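Local coordinates for protein pectinesterase (Sitophilus oryzae, PDB 4PMH) that probably helps digest plant cell walls by hydrolysing the methyl esters of pectin, releasing methanol and leaving de-esterified pectin, at residues Ile190-Ala204 with Tyr215-Phe229. Numbering follows the deposited sequence.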
ATOM      1  N   ILE A 190      -9.554  -3.862   1.487  1.00 13.26           N
ATOM      2  CA  ILE A 190      -9.703  -2.915   0.375  1.00 13.04           C
ATOM      3  C   ILE A 190     -10.207  -3.709  -0.823  1.00 13.24           C
ATOM      4  O   ILE A 190      -9.536  -4.639  -1.279  1.00 13.51           O
ATOM      5  CB  ILE A 190      -8.356  -2.277  -0.004  1.00 13.14           C
ATOM      6  CG1 ILE A 190      -7.726  -1.559   1.174  1.00 14.31           C
ATOM      7  CG2 ILE A 190      -8.534  -1.314  -1.166  1.00 12.90           C
ATOM      8  CD1 ILE A 190      -7.100  -2.470   2.194  1.00 14.81           C
ATOM      9  N   HIS A 191     -11.394  -3.386  -1.328  1.00 13.86           N
ATOM     10  CA  HIS A 191     -12.027  -4.227  -2.333  1.00 14.57           C
ATOM     11  C   HIS A 191     -12.583  -3.396  -3.472  1.00 14.83           C
ATOM     12  O   HIS A 191     -13.341  -2.457  -3.240  1.00 13.02           O
ATOM     13  CB  HIS A 191     -13.116  -5.065  -1.687  1.00 15.81           C
ATOM     14  CG  HIS A 191     -13.874  -5.933  -2.642  1.00 17.51           C
ATOM     15  ND1 HIS A 191     -13.271  -6.911  -3.403  1.00 18.89           N
ATOM     16  CD2 HIS A 191     -15.200  -6.014  -2.912  1.00 18.44           C
ATOM     17  CE1 HIS A 191     -14.186  -7.530  -4.129  1.00 19.39           C
ATOM     18  NE2 HIS A 191     -15.366  -7.009  -3.848  1.00 19.26           N
ATOM     19  N   ASN A 192     -12.207  -3.736  -4.703  1.00 14.27           N
ATOM     20  CA  ASN A 192     -12.740  -3.056  -5.874  1.00 15.25           C
ATOM     21  C   ASN A 192     -12.426  -1.556  -5.848  1.00 14.60           C
ATOM     22  O   ASN A 192     -13.289  -0.725  -6.042  1.00 14.36           O
ATOM     23  CB  ASN A 192     -14.251  -3.304  -6.007  1.00 16.89           C
ATOM     24  CG  ASN A 192     -14.799  -2.873  -7.364  1.00 20.08           C
ATOM     25  OD1 ASN A 192     -14.139  -3.020  -8.406  1.00 22.31           O
ATOM     26  ND2 ASN A 192     -16.012  -2.324  -7.359  1.00 21.30           N
ATOM     27  N   ALA A 193     -11.168  -1.226  -5.616  1.00 14.35           N
ATOM     28  CA  ALA A 193     -10.757   0.154  -5.479  1.00 13.66           C
ATOM     29  C   ALA A 193      -9.665   0.471  -6.462  1.00 13.88           C
ATOM     30  O   ALA A 193      -9.101  -0.429  -7.113  1.00 13.24           O
ATOM     31  CB  ALA A 193     -10.280   0.410  -4.047  1.00 14.03           C
ATOM     32  N   ARG A 194      -9.379   1.764  -6.581  1.00 13.30           N
ATOM     33  CA  ARG A 194      -8.344   2.267  -7.459  1.00 14.12           C
ATOM     34  C   ARG A 194      -7.488   3.231  -6.617  1.00 13.18           C
ATOM     35  O   ARG A 194      -8.017   4.172  -6.028  1.00 12.34           O
ATOM     36  CB  ARG A 194      -8.987   3.001  -8.663  1.00 15.63           C
ATOM     37  CG  ARG A 194      -9.936   2.159  -9.534  1.00 17.06           C
ATOM     38  CD  ARG A 194     -10.631   2.948 -10.653  1.00 18.06           C
ATOM     39  NE  ARG A 194      -9.687   3.639 -11.540  1.00 19.76           N
ATOM     40  CZ  ARG A 194      -9.505   4.967 -11.634  1.00 22.29           C
ATOM     41  NH1 ARG A 194     -10.214   5.844 -10.922  1.00 22.81           N
ATOM     42  NH2 ARG A 194      -8.583   5.438 -12.476  1.00 24.32           N
ATOM     43  N   LEU A 195      -6.190   2.975  -6.541  1.00 13.08           N
ATOM     44  CA  LEU A 195      -5.277   3.731  -5.708  1.00 13.04           C
ATOM     45  C   LEU A 195      -4.219   4.338  -6.638  1.00 13.27           C
ATOM     46  O   LEU A 195      -3.494   3.602  -7.303  1.00 13.43           O
ATOM     47  CB  LEU A 195      -4.671   2.806  -4.623  1.00 13.16           C
ATOM     48  CG  LEU A 195      -5.681   2.000  -3.784  1.00 13.34           C
ATOM     49  CD1 LEU A 195      -4.964   0.985  -2.913  1.00 13.14           C
ATOM     50  CD2 LEU A 195      -6.535   2.931  -2.933  1.00 13.74           C
ATOM     51  N   LEU A 196      -4.167   5.678  -6.719  1.00 12.89           N
ATOM     52  CA  LEU A 196      -3.457   6.362  -7.793  1.00 12.99           C
ATOM     53  C   LEU A 196      -2.419   7.353  -7.269  1.00 13.09           C
ATOM     54  O   LEU A 196      -2.701   8.183  -6.427  1.00 11.94           O
ATOM     55  CB  LEU A 196      -4.433   7.129  -8.698  1.00 13.89           C
ATOM     56  CG  LEU A 196      -5.778   6.490  -9.089  1.00 14.50           C
ATOM     57  CD1 LEU A 196      -6.650   7.491  -9.835  1.00 15.38           C
ATOM     58  CD2 LEU A 196      -5.599   5.220  -9.900  1.00 14.97           C
ATOM     59  N   GLY A 197      -1.221   7.264  -7.792  1.00 13.38           N
ATOM     60  CA  GLY A 197      -0.186   8.157  -7.373  1.00 14.02           C
ATOM     61  C   GLY A 197       1.021   7.940  -8.228  1.00 14.71           C
ATOM     62  O   GLY A 197       0.922   7.422  -9.342  1.00 14.67           O
ATOM     63  N   HIS A 198       2.164   8.348  -7.701  1.00 15.17           N
ATOM     64  CA  HIS A 198       3.416   8.141  -8.392  1.00 16.08           C
ATOM     65  C   HIS A 198       4.405   7.506  -7.445  1.00 15.58           C
ATOM     66  O   HIS A 198       4.567   6.278  -7.475  1.00 13.88           O
ATOM     67  CB  HIS A 198       3.892   9.437  -9.011  1.00 17.43           C
ATOM     68  CG  HIS A 198       3.162   9.761 -10.266  1.00 19.03           C
ATOM     69  ND1 HIS A 198       2.008  10.510 -10.279  1.00 20.75           N
ATOM     70  CD2 HIS A 198       3.374   9.368 -11.541  1.00 20.60           C
ATOM     71  CE1 HIS A 198       1.546  10.578 -11.512  1.00 21.30           C
ATOM     72  NE2 HIS A 198       2.360   9.897 -12.297  1.00 21.72           N
ATOM     73  N   GLN A 199       5.037   8.305  -6.589  1.00 16.44           N
ATOM     74  CA  GLN A 199       5.953   7.781  -5.578  1.00 16.56           C
ATOM     75  C   GLN A 199       5.208   7.619  -4.257  1.00 16.45           C
ATOM     76  O   GLN A 199       4.605   8.566  -3.791  1.00 14.80           O
ATOM     77  CB  GLN A 199       7.133   8.738  -5.409  1.00 18.70           C
ATOM     78  CG  GLN A 199       8.251   8.222  -4.533  1.00 20.63           C
ATOM     79  CD  GLN A 199       9.530   9.065  -4.635  1.00 23.07           C
ATOM     80  OE1 GLN A 199       9.656   9.950  -5.496  1.00 27.57           O
ATOM     81  NE2 GLN A 199      10.476   8.794  -3.760  1.00 24.19           N
ATOM     82  N   ASP A 200       5.269   6.425  -3.648  1.00 15.51           N
ATOM     83  CA  ASP A 200       4.671   6.154  -2.329  1.00 15.35           C
ATOM     84  C   ASP A 200       3.142   6.156  -2.331  1.00 14.48           C
ATOM     85  O   ASP A 200       2.497   6.466  -1.329  1.00 13.02           O
ATOM     86  CB  ASP A 200       5.201   7.115  -1.248  1.00 16.70           C
ATOM     87  CG  ASP A 200       6.703   6.962  -0.999  1.00 17.62           C
ATOM     88  OD1 ASP A 200       7.341   6.047  -1.536  1.00 17.74           O
ATOM     89  OD2 ASP A 200       7.238   7.773  -0.244  1.00 19.68           O
ATOM     90  N   THR A 201       2.562   5.773  -3.456  1.00 13.50           N
ATOM     91  CA  THR A 201       1.103   5.683  -3.563  1.00 13.16           C
ATOM     92  C   THR A 201       0.422   4.992  -2.377  1.00 12.69           C
ATOM     93  O   THR A 201      -0.485   5.565  -1.763  1.00 13.03           O
ATOM     94  CB  THR A 201       0.693   5.003  -4.878  1.00 12.79           C
ATOM     95  OG1 THR A 201       1.318   5.680  -5.975  1.00 12.43           O
ATOM     96  CG2 THR A 201      -0.821   4.954  -5.038  1.00 12.48           C
ATOM     97  N   LEU A 202       0.818   3.770  -2.068  1.00 12.17           N
ATOM     98  CA  LEU A 202       0.135   2.979  -1.046  1.00 11.63           C
ATOM     99  C   LEU A 202       1.107   2.656   0.073  1.00 10.97           C
ATOM    100  O   LEU A 202       2.094   1.958  -0.140  1.00 10.65           O
ATOM    101  CB  LEU A 202      -0.462   1.685  -1.622  1.00 11.88           C
ATOM    102  CG  LEU A 202      -0.897   0.630  -0.606  1.00 12.12           C
ATOM    103  CD1 LEU A 202      -1.865   1.217   0.404  1.00 12.53           C
ATOM    104  CD2 LEU A 202      -1.532  -0.584  -1.285  1.00 12.43           C
ATOM    105  N   TYR A 203       0.832   3.199   1.256  1.00 10.87           N
ATOM    106  CA  TYR A 203       1.593   2.921   2.464  1.00 11.28           C
ATOM    107  C   TYR A 203       0.864   1.775   3.162  1.00 10.95           C
ATOM    108  O   TYR A 203      -0.008   1.993   3.992  1.00 10.64           O
ATOM    109  CB  TYR A 203       1.644   4.161   3.357  1.00 12.00           C
ATOM    110  CG  TYR A 203       2.698   4.186   4.467  1.00 13.15           C
ATOM    111  CD1 TYR A 203       3.457   3.069   4.792  1.00 14.04           C
ATOM    112  CD2 TYR A 203       2.912   5.354   5.216  1.00 14.03           C
ATOM    113  CE1 TYR A 203       4.409   3.119   5.804  1.00 14.61           C
ATOM    114  CE2 TYR A 203       3.855   5.400   6.239  1.00 15.25           C
ATOM    115  CZ  TYR A 203       4.596   4.282   6.524  1.00 15.42           C
ATOM    116  OH  TYR A 203       5.535   4.307   7.526  1.00 18.17           O
ATOM    117  N   ALA A 204       1.244   0.547   2.824  1.00 11.53           N
ATOM    118  CA  ALA A 204       0.510  -0.639   3.289  1.00 11.97           C
ATOM    119  C   ALA A 204       1.135  -1.190   4.576  1.00 12.78           C
ATOM    120  O   ALA A 204       2.068  -2.012   4.543  1.00 12.42           O
ATOM    121  CB  ALA A 204       0.499  -1.701   2.204  1.00 11.64           C
ATOM    122  N   TYR A 215      -6.018  -6.863   3.394  1.00 14.14           N
ATOM    123  CA  TYR A 215      -6.425  -7.737   2.317  1.00 15.32           C
ATOM    124  C   TYR A 215      -7.010  -6.887   1.206  1.00 14.74           C
ATOM    125  O   TYR A 215      -8.092  -6.277   1.370  1.00 14.75           O
ATOM    126  CB  TYR A 215      -7.484  -8.722   2.802  1.00 17.36           C
ATOM    127  CG  TYR A 215      -7.627  -9.996   1.989  1.00 20.27           C
ATOM    128  CD1 TYR A 215      -7.248 -10.078   0.661  1.00 21.93           C
ATOM    129  CD2 TYR A 215      -8.173 -11.128   2.571  1.00 24.05           C
ATOM    130  CE1 TYR A 215      -7.381 -11.259  -0.061  1.00 22.65           C
ATOM    131  CE2 TYR A 215      -8.323 -12.306   1.854  1.00 27.06           C
ATOM    132  CZ  TYR A 215      -7.921 -12.355   0.529  1.00 25.69           C
ATOM    133  OH  TYR A 215      -8.063 -13.528  -0.190  1.00 29.43           O
ATOM    134  N   TYR A 216      -6.284  -6.863   0.100  1.00 13.62           N
ATOM    135  CA  TYR A 216      -6.647  -6.167  -1.121  1.00 13.27           C
ATOM    136  C   TYR A 216      -7.184  -7.158  -2.143  1.00 13.08           C
ATOM    137  O   TYR A 216      -6.514  -8.083  -2.501  1.00 12.58           O
ATOM    138  CB  TYR A 216      -5.414  -5.493  -1.709  1.00 13.35           C
ATOM    139  CG  TYR A 216      -4.864  -4.423  -0.816  1.00 13.95           C
ATOM    140  CD1 TYR A 216      -4.125  -4.738   0.329  1.00 14.48           C
ATOM    141  CD2 TYR A 216      -5.109  -3.087  -1.093  1.00 14.42           C
ATOM    142  CE1 TYR A 216      -3.640  -3.731   1.168  1.00 15.09           C
ATOM    143  CE2 TYR A 216      -4.636  -2.093  -0.279  1.00 14.82           C
ATOM    144  CZ  TYR A 216      -3.908  -2.414   0.853  1.00 15.09           C
ATOM    145  OH  TYR A 216      -3.460  -1.386   1.640  1.00 16.51           O
ATOM    146  N   THR A 217      -8.398  -6.931  -2.619  1.00 13.64           N
ATOM    147  CA  THR A 217      -9.013  -7.757  -3.640  1.00 14.07           C
ATOM    148  C   THR A 217      -9.543  -6.880  -4.752  1.00 14.16           C
ATOM    149  O   THR A 217     -10.086  -5.804  -4.489  1.00 13.63           O
ATOM    150  CB  THR A 217     -10.186  -8.579  -3.067  1.00 14.41           C
ATOM    151  OG1 THR A 217     -10.981  -7.748  -2.222  1.00 15.17           O
ATOM    152  CG2 THR A 217      -9.663  -9.727  -2.257  1.00 14.72           C
ATOM    153  N   ASN A 218      -9.372  -7.341  -5.990  1.00 14.07           N
ATOM    154  CA  ASN A 218      -9.908  -6.678  -7.159  1.00 14.86           C
ATOM    155  C   ASN A 218      -9.591  -5.200  -7.210  1.00 13.63           C
ATOM    156  O   ASN A 218     -10.426  -4.402  -7.526  1.00 13.19           O
ATOM    157  CB  ASN A 218     -11.408  -6.926  -7.246  1.00 17.12           C
ATOM    158  CG  ASN A 218     -11.737  -8.402  -7.252  1.00 20.30           C
ATOM    159  OD1 ASN A 218     -11.648  -9.081  -6.229  1.00 24.42           O
ATOM    160  ND2 ASN A 218     -12.076  -8.917  -8.412  1.00 23.91           N
ATOM    161  N   THR A 219      -8.344  -4.864  -6.929  1.00 13.29           N
ATOM    162  CA  THR A 219      -7.947  -3.491  -6.748  1.00 13.29           C
ATOM    163  C   THR A 219      -6.787  -3.129  -7.693  1.00 13.72           C
ATOM    164  O   THR A 219      -5.874  -3.942  -7.949  1.00 14.38           O
ATOM    165  CB  THR A 219      -7.645  -3.256  -5.251  1.00 13.02           C
ATOM    166  OG1 THR A 219      -8.888  -3.260  -4.530  1.00 12.52           O
ATOM    167  CG2 THR A 219      -6.912  -1.927  -5.001  1.00 12.83           C
ATOM    168  N   TYR A 220      -6.872  -1.901  -8.205  1.00 13.37           N
ATOM    169  CA  TYR A 220      -5.956  -1.322  -9.174  1.00 13.54           C
ATOM    170  C   TYR A 220      -5.069  -0.287  -8.467  1.00 13.11           C
ATOM    171  O   TYR A 220      -5.569   0.643  -7.820  1.00 12.90           O
ATOM    172  CB  TYR A 220      -6.753  -0.615 -10.294  1.00 14.03           C
ATOM    173  CG  TYR A 220      -5.893   0.136 -11.290  1.00 14.54           C
ATOM    174  CD1 TYR A 220      -5.315  -0.523 -12.383  1.00 15.13           C
ATOM    175  CD2 TYR A 220      -5.634   1.501 -11.137  1.00 14.82           C
ATOM    176  CE1 TYR A 220      -4.530   0.162 -13.298  1.00 14.85           C
ATOM    177  CE2 TYR A 220      -4.833   2.192 -12.049  1.00 15.00           C
ATOM    178  CZ  TYR A 220      -4.288   1.524 -13.123  1.00 14.40           C
ATOM    179  OH  TYR A 220      -3.478   2.194 -14.011  1.00 14.17           O
ATOM    180  N   ILE A 221      -3.762  -0.441  -8.611  1.00 12.67           N
ATOM    181  CA  ILE A 221      -2.811   0.380  -7.915  1.00 13.05           C
ATOM    182  C   ILE A 221      -1.742   0.851  -8.903  1.00 13.43           C
ATOM    183  O   ILE A 221      -1.114   0.020  -9.573  1.00 13.04           O
ATOM    184  CB  ILE A 221      -2.129  -0.406  -6.752  1.00 12.68           C
ATOM    185  CG1 ILE A 221      -3.172  -1.073  -5.855  1.00 12.67           C
ATOM    186  CG2 ILE A 221      -1.220   0.510  -5.938  1.00 12.84           C
ATOM    187  CD1 ILE A 221      -2.606  -2.101  -4.916  1.00 13.07           C
ATOM    188  N   GLU A 222      -1.527   2.166  -8.987  1.00 13.84           N
ATOM    189  CA  GLU A 222      -0.522   2.696  -9.895  1.00 14.95           C
ATOM    190  C   GLU A 222       0.448   3.645  -9.236  1.00 14.07           C
ATOM    191  O   GLU A 222       0.136   4.291  -8.250  1.00 14.50           O
ATOM    192  CB  GLU A 222      -1.146   3.367 -11.147  1.00 17.19           C
ATOM    193  CG  GLU A 222      -2.082   4.530 -10.907  1.00 18.26           C
ATOM    194  CD  GLU A 222      -2.625   5.182 -12.200  1.00 19.23           C
ATOM    195  OE1 GLU A 222      -2.692   6.427 -12.208  1.00 20.56           O
ATOM    196  OE2 GLU A 222      -2.992   4.481 -13.184  1.00 18.04           O
ATOM    197  N   GLY A 223       1.620   3.735  -9.843  1.00 13.78           N
ATOM    198  CA  GLY A 223       2.692   4.580  -9.369  1.00 13.57           C
ATOM    199  C   GLY A 223       3.921   4.344 -10.215  1.00 13.71           C
ATOM    200  O   GLY A 223       3.850   3.729 -11.276  1.00 13.14           O
ATOM    201  N   ASP A 224       5.051   4.828  -9.741  1.00 14.20           N
ATOM    202  CA  ASP A 224       6.300   4.593 -10.418  1.00 15.08           C
ATOM    203  C   ASP A 224       7.432   4.196  -9.489  1.00 15.15           C
ATOM    204  O   ASP A 224       8.224   3.371  -9.880  1.00 15.10           O
ATOM    205  CB  ASP A 224       6.700   5.776 -11.306  1.00 16.00           C
ATOM    206  CG  ASP A 224       6.670   7.125 -10.590  1.00 17.63           C
ATOM    207  OD1 ASP A 224       6.815   7.209  -9.342  1.00 17.82           O
ATOM    208  OD2 ASP A 224       6.510   8.137 -11.321  1.00 18.81           O
ATOM    209  N   ILE A 225       7.496   4.747  -8.272  1.00 15.93           N
ATOM    210  CA  ILE A 225       8.581   4.459  -7.330  1.00 16.70           C
ATOM    211  C   ILE A 225       8.064   4.122  -5.925  1.00 16.14           C
ATOM    212  O   ILE A 225       7.355   4.925  -5.281  1.00 14.57           O
ATOM    213  CB  ILE A 225       9.554   5.658  -7.226  1.00 18.66           C
ATOM    214  CG1 ILE A 225      10.309   5.853  -8.549  1.00 20.31           C
ATOM    215  CG2 ILE A 225      10.534   5.498  -6.055  1.00 18.55           C
ATOM    216  CD1 ILE A 225      11.593   5.063  -8.662  1.00 21.89           C
ATOM    217  N   ASP A 226       8.449   2.938  -5.438  1.00 15.25           N
ATOM    218  CA  ASP A 226       8.041   2.465  -4.104  1.00 15.13           C
ATOM    219  C   ASP A 226       6.547   2.665  -3.899  1.00 13.74           C
ATOM    220  O   ASP A 226       6.117   3.105  -2.839  1.00 14.68           O
ATOM    221  CB  ASP A 226       8.824   3.185  -2.977  1.00 15.94           C
ATOM    222  CG  ASP A 226      10.333   3.080  -3.124  1.00 16.95           C
ATOM    223  OD1 ASP A 226      10.858   2.228  -3.889  1.00 17.03           O
ATOM    224  OD2 ASP A 226      11.031   3.874  -2.444  1.00 18.46           O
ATOM    225  N   PHE A 227       5.744   2.378  -4.916  1.00 12.16           N
ATOM    226  CA  PHE A 227       4.313   2.724  -4.818  1.00 11.56           C
ATOM    227  C   PHE A 227       3.455   1.750  -4.029  1.00 11.47           C
ATOM    228  O   PHE A 227       2.246   1.985  -3.808  1.00 10.86           O
ATOM    229  CB  PHE A 227       3.711   3.141  -6.176  1.00 11.38           C
ATOM    230  CG  PHE A 227       3.559   2.053  -7.204  1.00 10.91           C
ATOM    231  CD1 PHE A 227       4.542   1.843  -8.178  1.00 10.82           C
ATOM    232  CD2 PHE A 227       2.377   1.316  -7.283  1.00 10.57           C
ATOM    233  CE1 PHE A 227       4.354   0.890  -9.177  1.00 10.96           C
ATOM    234  CE2 PHE A 227       2.201   0.373  -8.266  1.00 10.51           C
ATOM    235  CZ  PHE A 227       3.177   0.172  -9.232  1.00 10.54           C
ATOM    236  N   VAL A 228       4.079   0.677  -3.553  1.00 11.42           N
ATOM    237  CA  VAL A 228       3.485  -0.161  -2.508  1.00 12.36           C
ATOM    238  C   VAL A 228       4.612  -0.409  -1.520  1.00 12.28           C
ATOM    239  O   VAL A 228       5.549  -1.168  -1.818  1.00 12.37           O
ATOM    240  CB  VAL A 228       2.924  -1.507  -3.030  1.00 12.68           C
ATOM    241  CG1 VAL A 228       2.333  -2.336  -1.886  1.00 13.09           C
ATOM    242  CG2 VAL A 228       1.882  -1.266  -4.105  1.00 13.16           C
ATOM    243  N   PHE A 229       4.526   0.232  -0.352  1.00 12.05           N
ATOM    244  CA  PHE A 229       5.625   0.268   0.582  1.00 12.39           C
ATOM    245  C   PHE A 229       5.144   0.214   2.027  1.00 12.43           C
ATOM    246  O   PHE A 229       4.001   0.580   2.338  1.00 11.72           O
ATOM    247  CB  PHE A 229       6.474   1.530   0.325  1.00 13.17           C
ATOM    248  CG  PHE A 229       5.899   2.800   0.923  1.00 13.19           C
ATOM    249  CD1 PHE A 229       4.847   3.463   0.304  1.00 13.68           C
ATOM    250  CD2 PHE A 229       6.432   3.346   2.089  1.00 13.82           C
ATOM    251  CE1 PHE A 229       4.311   4.623   0.849  1.00 13.54           C
ATOM    252  CE2 PHE A 229       5.910   4.525   2.634  1.00 13.85           C
ATOM    253  CZ  PHE A 229       4.842   5.158   2.006  1.00 13.68           C
TER
HETATM  254  O   HOH W   1     -10.697  -1.782  -9.347  1.00 25.65           O
HETATM  255  O   HOH W   2      -1.095   8.311 -11.012  1.00 20.48           O
HETATM  256  O   HOH W   3       9.917   6.119  -1.391  1.00 33.23           O
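Y216 and I190 lie side by side in the interior of the coil, with I190 CD1 over one face of the phenol ring, 3.6 Å from its centroid. L195 CD1 meets the ring edge, and L202 CD1 reaches the hydroxyl, 3.3 Å from Y216 OH. CG of Y216 sits anti to its own carbonyl carbon (chi1 -64°), which lays the ring alongside I190; F236 of the next coil stacks on it. A Y216 cut back to alanine would probably open a gap between I190 and L202 and leave F236 without its stacking partner. L195 CD1 also packs on I221 CG1. Outside the coil, H191 ND1 and T217 OG1 share a bent hydrogen bond of 2.7 Å. At the corner beyond, T219 OG1 accepts from A193 N and donates to T217 O, a carbonyl that N192 N also grips. T201 OG1 ties the next bend down, binding E222 O in its carbonyl plane on a lone pair (2.9 Å). The F229 ring is sandwiched: Y203 forms an offset stack on one face, planes 16° apart, and D200 CB and CG lie against the other, CB 3.4 Å from F229 CE1. That packing borders the probable active site, where D200, the likely proton donor, faces D226, the likely nucleophile: D200 OD1 lies 4.4 Å from D226 OD2. One water donates to both oxygens, and R290 forms a salt bridge with D226. Backbone bonds join parallel strands 190-191 and 215-217, then 194-196 and 220-223, and continue round the bend through H198-D224 and D200-I225 to L202, F227, F229 and A204, linking successive turns of the right-handed parallel beta-helix of pectinesterases, which carries the probable catalytic aspartate pair.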